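Local coordinates for esterase (Uncultured bacterium, PDB 5EGN), which hydrolyses carboxylic esters and degrades N-acyl homoserine lactones, the signals of bacterial quorum sensing, at residues G144-A152 with G211-V219. The protein carries 2 engineered substitutions. Numbering follows the deposited sequence.
Engineered in segment 211-219: Val-216 (natural residue Ala).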
ATOM      1  N   GLY A 144      14.381 -15.504  10.201  1.00 38.11           N
ATOM      2  CA  GLY A 144      14.034 -16.874  10.531  1.00 37.81           C
ATOM      3  C   GLY A 144      12.589 -17.020  10.967  1.00 37.53           C
ATOM      4  O   GLY A 144      11.918 -17.984  10.601  1.00 37.75           O
ATOM      5  N   LEU A 145      12.105 -16.060  11.748  1.00 37.59           N
ATOM      6  CA  LEU A 145      10.712 -16.065  12.182  1.00 36.68           C
ATOM      7  C   LEU A 145       9.771 -15.834  11.006  1.00 36.24           C
ATOM      8  O   LEU A 145       8.685 -16.409  10.939  1.00 34.81           O
ATOM      9  CB  LEU A 145      10.479 -15.000  13.256  1.00 37.14           C
ATOM     10  CG  LEU A 145       9.066 -14.880  13.833  1.00 35.80           C
ATOM     11  CD1 LEU A 145       9.131 -14.820  15.345  1.00 36.70           C
ATOM     12  CD2 LEU A 145       8.354 -13.652  13.288  1.00 35.58           C
ATOM     13  N   LEU A 146      10.201 -14.992  10.072  1.00 38.14           N
ATOM     14  CA  LEU A 146       9.365 -14.623   8.938  1.00 36.68           C
ATOM     15  C   LEU A 146       9.257 -15.735   7.904  1.00 36.10           C
ATOM     16  O   LEU A 146       8.305 -15.770   7.122  1.00 35.12           O
ATOM     17  CB  LEU A 146       9.895 -13.349   8.283  1.00 36.47           C
ATOM     18  CG  LEU A 146       8.939 -12.171   8.467  1.00 34.91           C
ATOM     19  CD1 LEU A 146       8.516 -12.058   9.922  1.00 36.53           C
ATOM     20  CD2 LEU A 146       9.575 -10.884   7.995  1.00 33.25           C
ATOM     21  N   GLU A 147      10.222 -16.648   7.903  1.00 37.21           N
ATOM     22  CA  GLU A 147      10.129 -17.807   7.018  1.00 38.45           C
ATOM     23  C   GLU A 147       9.020 -18.769   7.453  1.00 36.95           C
ATOM     24  O   GLU A 147       8.661 -19.687   6.717  1.00 39.43           O
ATOM     25  CB  GLU A 147      11.470 -18.537   6.947  1.00 40.93           C
ATOM     26  CG  GLU A 147      12.427 -17.926   5.937  1.00 44.13           C
ATOM     27  CD  GLU A 147      13.794 -18.575   5.946  1.00 56.12           C
ATOM     28  OE1 GLU A 147      14.031 -19.462   6.792  1.00 51.77           O
ATOM     29  OE2 GLU A 147      14.633 -18.199   5.100  1.00 61.92           O
ATOM     30  N   GLY A 148       8.473 -18.552   8.645  1.00 35.27           N
ATOM     31  CA  GLY A 148       7.366 -19.353   9.131  1.00 32.72           C
ATOM     32  C   GLY A 148       6.058 -18.583   9.114  1.00 31.16           C
ATOM     33  O   GLY A 148       5.043 -19.051   9.629  1.00 29.03           O
ATOM     34  N   ALA A 149       6.085 -17.398   8.508  1.00 31.74           N
ATOM     35  CA  ALA A 149       4.923 -16.516   8.479  1.00 29.87           C
ATOM     36  C   ALA A 149       4.132 -16.640   7.182  1.00 28.45           C
ATOM     37  O   ALA A 149       3.006 -16.149   7.086  1.00 27.37           O
ATOM     38  CB  ALA A 149       5.357 -15.074   8.685  1.00 30.18           C
ATOM     39  N   VAL A 150       4.720 -17.286   6.183  1.00 29.11           N
ATOM     40  CA  VAL A 150       4.038 -17.477   4.910  1.00 28.06           C
ATOM     41  C   VAL A 150       3.983 -18.954   4.540  1.00 27.79           C
ATOM     42  O   VAL A 150       4.878 -19.724   4.886  1.00 28.70           O
ATOM     43  CB  VAL A 150       4.721 -16.685   3.776  1.00 28.49           C
ATOM     44  CG1 VAL A 150       4.439 -15.197   3.924  1.00 27.18           C
ATOM     45  CG2 VAL A 150       6.218 -16.952   3.762  1.00 29.94           C
ATOM     46  N   SER A 151       2.923 -19.346   3.843  1.00 27.29           N
ATOM     47  CA  SER A 151       2.754 -20.735   3.440  1.00 28.39           C
ATOM     48  C   SER A 151       3.718 -21.091   2.317  1.00 28.60           C
ATOM     49  O   SER A 151       4.303 -20.208   1.688  1.00 28.79           O
ATOM     50  CB  SER A 151       1.313 -21.000   3.000  1.00 27.97           C
ATOM     51  OG  SER A 151       1.028 -20.365   1.768  1.00 27.72           O
ATOM     52  N   ALA A 152       3.885 -22.387   2.076  1.00 28.10           N
ATOM     53  CA  ALA A 152       4.742 -22.864   1.000  1.00 28.66           C
ATOM     54  C   ALA A 152       4.198 -22.409  -0.350  1.00 29.48           C
ATOM     55  O   ALA A 152       4.955 -22.005  -1.236  1.00 29.81           O
ATOM     56  CB  ALA A 152       4.860 -24.381   1.046  1.00 27.65           C
ATOM     57  N   GLY A 211      -4.252 -18.919   9.705  1.00 26.48           N
ATOM     58  CA  GLY A 211      -3.652 -19.644   8.602  1.00 26.78           C
ATOM     59  C   GLY A 211      -3.147 -20.990   9.080  1.00 28.26           C
ATOM     60  O   GLY A 211      -2.592 -21.097  10.172  1.00 32.73           O
ATOM     61  N   GLU A 212      -3.345 -22.022   8.265  1.00 28.99           N
ATOM     62  CA  GLU A 212      -2.944 -23.376   8.631  1.00 30.58           C
ATOM     63  C   GLU A 212      -1.434 -23.503   8.826  1.00 30.32           C
ATOM     64  O   GLU A 212      -0.973 -24.207   9.726  1.00 29.51           O
ATOM     65  CB  GLU A 212      -3.412 -24.368   7.566  1.00 32.81           C
ATOM     66  CG  GLU A 212      -3.014 -25.809   7.832  1.00 36.75           C
ATOM     67  CD  GLU A 212      -2.971 -26.638   6.566  1.00 41.96           C
ATOM     68  OE1 GLU A 212      -2.961 -26.042   5.468  1.00 47.44           O
ATOM     69  OE2 GLU A 212      -2.943 -27.883   6.666  1.00 60.18           O
ATOM     70  N   GLU A 213      -0.670 -22.815   7.985  1.00 29.49           N
ATOM     71  CA  GLU A 213       0.784 -22.938   8.005  1.00 28.37           C
ATOM     72  C   GLU A 213       1.477 -21.824   8.781  1.00 27.41           C
ATOM     73  O   GLU A 213       2.700 -21.687   8.718  1.00 27.93           O
ATOM     74  CB  GLU A 213       1.331 -22.970   6.579  1.00 28.39           C
ATOM     75  CG  GLU A 213       0.885 -24.167   5.769  1.00 29.37           C
ATOM     76  CD  GLU A 213       1.567 -24.234   4.420  1.00 28.01           C
ATOM     77  OE1 GLU A 213       2.781 -23.949   4.352  1.00 27.33           O
ATOM     78  OE2 GLU A 213       0.888 -24.561   3.425  1.00 28.21           O
ATOM     79  N   ASP A 214       0.704 -21.027   9.509  1.00 26.88           N
ATOM     80  CA  ASP A 214       1.286 -19.957  10.311  1.00 26.76           C
ATOM     81  C   ASP A 214       2.020 -20.538  11.518  1.00 26.24           C
ATOM     82  O   ASP A 214       1.433 -21.241  12.343  1.00 26.02           O
ATOM     83  CB  ASP A 214       0.212 -18.965  10.760  1.00 26.04           C
ATOM     84  CG  ASP A 214       0.798 -17.684  11.339  1.00 25.83           C
ATOM     85  OD1 ASP A 214       2.014 -17.639  11.624  1.00 25.93           O
ATOM     86  OD2 ASP A 214       0.032 -16.714  11.515  1.00 25.48           O
ATOM     87  N   LEU A 215       3.313 -20.237  11.603  1.00 26.86           N
ATOM     88  CA  LEU A 215       4.169 -20.720  12.684  1.00 26.69           C
ATOM     89  C   LEU A 215       4.543 -19.574  13.624  1.00 25.91           C
ATOM     90  O   LEU A 215       4.953 -19.809  14.762  1.00 25.50           O
ATOM     91  CB  LEU A 215       5.425 -21.387  12.114  1.00 27.81           C
ATOM     92  CG  LEU A 215       5.161 -22.682  11.351  1.00 27.51           C
ATOM     93  CD1 LEU A 215       6.383 -23.147  10.582  1.00 27.14           C
ATOM     94  CD2 LEU A 215       4.712 -23.756  12.317  1.00 26.46           C
ATOM     95  N   VAL A 216       4.394 -18.342  13.137  1.00 26.47           N
ATOM     96  CA  VAL A 216       4.550 -17.135  13.947  1.00 26.28           C
ATOM     97  C   VAL A 216       3.410 -17.042  14.959  1.00 26.59           C
ATOM     98  O   VAL A 216       3.631 -16.774  16.143  1.00 26.93           O
ATOM     99  CB  VAL A 216       4.557 -15.868  13.066  1.00 28.04           C
ATOM    100  CG1 VAL A 216       4.547 -14.610  13.913  1.00 28.40           C
ATOM    101  CG2 VAL A 216       5.763 -15.876  12.146  1.00 30.75           C
ATOM    102  N   THR A 217       2.191 -17.242  14.462  1.00 26.61           N
ATOM    103  CA  THR A 217       1.011 -17.391  15.300  1.00 26.19           C
ATOM    104  C   THR A 217       0.371 -18.741  14.958  1.00 25.88           C
ATOM    105  O   THR A 217      -0.244 -18.909  13.894  1.00 25.94           O
ATOM    106  CB  THR A 217       0.016 -16.219  15.109  1.00 25.86           C
ATOM    107  OG1 THR A 217       0.346 -15.172  16.030  1.00 26.48           O
ATOM    108  CG2 THR A 217      -1.420 -16.651  15.378  1.00 27.87           C
ATOM    109  N   THR A 218       0.558 -19.716  15.847  1.00 26.11           N
ATOM    110  CA  THR A 218       0.122 -21.079  15.581  1.00 25.85           C
ATOM    111  C   THR A 218      -1.396 -21.196  15.618  1.00 25.33           C
ATOM    112  O   THR A 218      -2.084 -20.327  16.150  1.00 25.72           O
ATOM    113  CB  THR A 218       0.738 -22.075  16.583  1.00 25.83           C
ATOM    114  OG1 THR A 218       0.220 -21.845  17.899  1.00 29.02           O
ATOM    115  CG2 THR A 218       2.260 -21.956  16.613  1.00 25.30           C
ATOM    116  N   VAL A 219      -1.912 -22.274  15.036  1.00 24.96           N
ATOM    117  CA  VAL A 219      -3.347 -22.510  15.016  1.00 25.34           C
ATOM    118  C   VAL A 219      -3.865 -22.600  16.447  1.00 24.74           C
ATOM    119  O   VAL A 219      -4.946 -22.103  16.756  1.00 24.31           O
ATOM    120  CB  VAL A 219      -3.698 -23.789  14.230  1.00 24.37           C
ATOM    121  CG1 VAL A 219      -5.172 -24.136  14.389  1.00 24.74           C
ATOM    122  CG2 VAL A 219      -3.355 -23.606  12.766  1.00 25.10           C
TER
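Glu-213 reaches Ser-151 and Ala-152 with an extended side chain, and its OE1 accepts from Ala-152 N at 3.0 Å. The N-H to acceptor angle is 158°, and the donor meets the syn side of the carboxylate, 32° out of its plane. Since Ala-152 N lies in the first turn of helix 152-157, the negative group probably also interacts favourably with that helix's N-terminus. Replacing Glu-213 by an alanine removes the carboxylate, which would probably leave Ala-152 N without this acceptor and open a gap beside Ser-151 CB. Ser-151 is the N-cap of that helix; its OG caps a backbone N further on and also bonds to Asp-239 O. The second cross-link is backbone to backbone: Leu-215 N donates to Gly-148 O at 2.9 Å. In the alpha/beta hydrolase fold, the loop after the seventh strand, here 206-211, commonly carries the acid of the triad; the bond between Asp-214 OD2 and His-242 ND1 is consistent with that role. Asp-214 OD1 accepts from Thr-217 N at 2.9 Å from above the carboxylate plane, an Asx motif. Beside these polar links, engineered Val-216 sets CG2 against Leu-145 CD2 and Ala-149 CB, each 3.6 Å away, the Leu-145 and Val-216 side chains crossing at about a right angle.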